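Long-range contact in NADPH-flavin oxidoreductase (Helicobacter pylori, PDB 2H0U), which probably uses NAD(P)H to reduce flavins or nitrogen-containing compounds through a bound FMN, as a member of the nitroreductase family: residues 89-94 and 121-126. Numbering follows the deposited sequence.
Sequences VTYDSD and FQENDM
Gln122, near the C-terminal end of helix 113-125, bonds through its amide directly to Val89 and through a water to Tyr91 in the loop that joins strand 79-86 to helix 94-102 of this nitroreductase-family fold. One direct hydrogen bond joins the segments: Gln122 NE2 donates to Val89 O over 2.8 Å, nearly straight (161° at the hydrogen), with the acceptor almost in the amide plane. Extended beyond CG (chi2 -168°), the Gln122 side chain carries its amide to the loop backbone. A water bridges the oxygen end of the amide: it donates to Gln122 OE1 and accepts from Tyr91 N at 2.9 Å, so both amide ends are tied to the loop, which together set the rotation of the group. Packing is slight: Gln122 OE1 lies 3.4 Å from Thr90 CA, and Glu123 OE2 comes obliquely to the Tyr91 ring, 4.4 Å from Tyr91 CE2, while Glu123 OE1 forms a salt bridge with Lys119. Trp137 of helix 131-155 packs against both Val89 and Gln122. Within the loop, residues 90-93 form a type I beta turn, in which Thr90 O accepts from both Ser93 N and Ser93 OG. Ser93 also N-caps helix 94-102, while Thr90 OG1, 2.7 Å from Asp92 OD1, donates on the syn side, 32° out of the carboxylate plane.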
loop_
_atom_site.group_PDB
_atom_site.type_symbol
_atom_site.label_atom_id
_atom_site.label_comp_id
_atom_site.label_asym_id
_atom_site.label_seq_id
_atom_site.Cartn_x
_atom_site.Cartn_y
_atom_site.Cartn_z
ATOM N N VAL A 89 -1.225 14.709 -10.408
ATOM C CA VAL A 89 -0.312 13.898 -11.230
ATOM C C VAL A 89 -1.166 13.372 -12.387
ATOM O O VAL A 89 -1.726 12.270 -12.316
ATOM C CB VAL A 89 0.335 12.760 -10.423
ATOM C CG1 VAL A 89 1.177 11.874 -11.318
ATOM C CG2 VAL A 89 1.242 13.341 -9.309
ATOM N N THR A 90 -1.298 14.212 -13.405
ATOM C CA THR A 90 -2.235 14.003 -14.525
ATOM C C THR A 90 -1.441 13.873 -15.822
ATOM O O THR A 90 -0.281 14.236 -15.845
ATOM C CB THR A 90 -3.238 15.166 -14.688
ATOM O OG1 THR A 90 -2.541 16.408 -14.884
ATOM C CG2 THR A 90 -4.187 15.265 -13.491
ATOM N N TYR A 91 -2.090 13.416 -16.903
ATOM C CA TYR A 91 -1.410 13.125 -18.145
ATOM C C TYR A 91 -0.699 14.349 -18.708
ATOM O O TYR A 91 0.311 14.215 -19.379
ATOM C CB TYR A 91 -2.406 12.609 -19.185
ATOM C CG TYR A 91 -3.140 13.690 -19.947
ATOM C CD1 TYR A 91 -2.828 13.965 -21.276
ATOM C CD2 TYR A 91 -4.165 14.427 -19.352
ATOM C CE1 TYR A 91 -3.519 14.932 -21.999
ATOM C CE2 TYR A 91 -4.856 15.425 -20.077
ATOM C CZ TYR A 91 -4.523 15.668 -21.390
ATOM O OH TYR A 91 -5.210 16.638 -22.103
ATOM N N ASP A 92 -1.239 15.531 -18.417
ATOM C CA ASP A 92 -0.727 16.789 -18.938
ATOM C C ASP A 92 0.102 17.546 -17.910
ATOM O O ASP A 92 0.444 18.709 -18.121
ATOM C CB ASP A 92 -1.872 17.667 -19.445
ATOM C CG ASP A 92 -2.924 17.986 -18.354
ATOM O OD1 ASP A 92 -3.126 17.181 -17.403
ATOM O OD2 ASP A 92 -3.578 19.065 -18.478
ATOM N N SER A 93 0.445 16.896 -16.802
ATOM C CA SER A 93 1.154 17.614 -15.753
ATOM C C SER A 93 2.668 17.709 -16.056
ATOM O O SER A 93 3.244 16.832 -16.722
ATOM C CB SER A 93 0.917 16.957 -14.401
ATOM O OG SER A 93 1.566 15.710 -14.358
ATOM N N ASP A 94 3.297 18.764 -15.548
ATOM C CA ASP A 94 4.756 18.902 -15.665
ATOM C C ASP A 94 5.491 17.682 -15.066
ATOM O O ASP A 94 6.495 17.245 -15.644
ATOM C CB ASP A 94 5.258 20.186 -14.994
ATOM C CG ASP A 94 4.855 21.457 -15.745
ATOM O OD1 ASP A 94 4.532 21.398 -16.951
ATOM O OD2 ASP A 94 4.869 22.531 -15.103
ATOM N N PHE A 121 -7.232 6.342 -18.720
ATOM C CA PHE A 121 -7.056 5.507 -17.543
ATOM C C PHE A 121 -7.433 6.269 -16.285
ATOM O O PHE A 121 -8.223 5.787 -15.484
ATOM C CB PHE A 121 -5.598 5.076 -17.493
ATOM C CG PHE A 121 -5.169 4.464 -16.188
ATOM C CD1 PHE A 121 -5.752 3.284 -15.707
ATOM C CD2 PHE A 121 -4.109 5.018 -15.488
ATOM C CE1 PHE A 121 -5.305 2.682 -14.519
ATOM C CE2 PHE A 121 -3.655 4.426 -14.296
ATOM C CZ PHE A 121 -4.263 3.261 -13.811
ATOM N N GLN A 122 -6.863 7.453 -16.103
ATOM C CA GLN A 122 -7.145 8.243 -14.895
ATOM C C GLN A 122 -8.562 8.819 -14.800
ATOM O O GLN A 122 -9.212 8.667 -13.773
ATOM C CB GLN A 122 -6.149 9.373 -14.780
ATOM C CG GLN A 122 -4.714 8.876 -14.472
ATOM C CD GLN A 122 -3.823 10.051 -14.078
ATOM O OE1 GLN A 122 -3.924 11.111 -14.662
ATOM N NE2 GLN A 122 -2.947 9.852 -13.083
ATOM N N GLU A 123 -9.006 9.483 -15.873
ATOM C CA GLU A 123 -10.289 10.188 -15.913
ATOM C C GLU A 123 -11.476 9.232 -15.947
ATOM O O GLU A 123 -12.478 9.478 -15.274
ATOM C CB GLU A 123 -10.339 11.137 -17.101
ATOM C CG GLU A 123 -9.280 12.240 -17.031
ATOM C CD GLU A 123 -9.408 13.313 -18.105
ATOM O OE1 GLU A 123 -10.285 13.261 -19.000
ATOM O OE2 GLU A 123 -8.596 14.246 -18.058
ATOM N N ASN A 124 -11.350 8.150 -16.716
ATOM C CA ASN A 124 -12.483 7.262 -16.960
ATOM C C ASN A 124 -12.381 5.935 -16.258
ATOM O O ASN A 124 -13.288 5.556 -15.500
ATOM C CB ASN A 124 -12.673 7.060 -18.452
ATOM C CG ASN A 124 -12.936 8.370 -19.179
ATOM O OD1 ASN A 124 -12.497 8.556 -20.312
ATOM N ND2 ASN A 124 -13.627 9.296 -18.514
ATOM N N ASP A 125 -11.286 5.217 -16.484
ATOM C CA ASP A 125 -11.125 3.919 -15.808
ATOM C C ASP A 125 -11.136 4.056 -14.298
ATOM O O ASP A 125 -11.780 3.241 -13.616
ATOM C CB ASP A 125 -9.835 3.212 -16.223
ATOM C CG ASP A 125 -9.863 2.740 -17.662
ATOM O OD1 ASP A 125 -10.941 2.565 -18.209
ATOM O OD2 ASP A 125 -8.791 2.536 -18.246
HETATM N N MSE A 126 -10.419 5.054 -13.771
HETATM C CA MSE A 126 -10.244 5.220 -12.318
HETATM C C MSE A 126 -11.018 6.383 -11.670
HETATM O O MSE A 126 -10.984 6.573 -10.438
HETATM C CB MSE A 126 -8.741 5.333 -11.991
HETATM C CG MSE A 126 -7.969 4.209 -12.562
HETATM SE SE MSE A 126 -6.452 3.693 -11.465
HETATM C CE MSE A 126 -6.866 4.443 -9.724
HETATM O O HOH W 1 -4.800 12.424 -16.726
#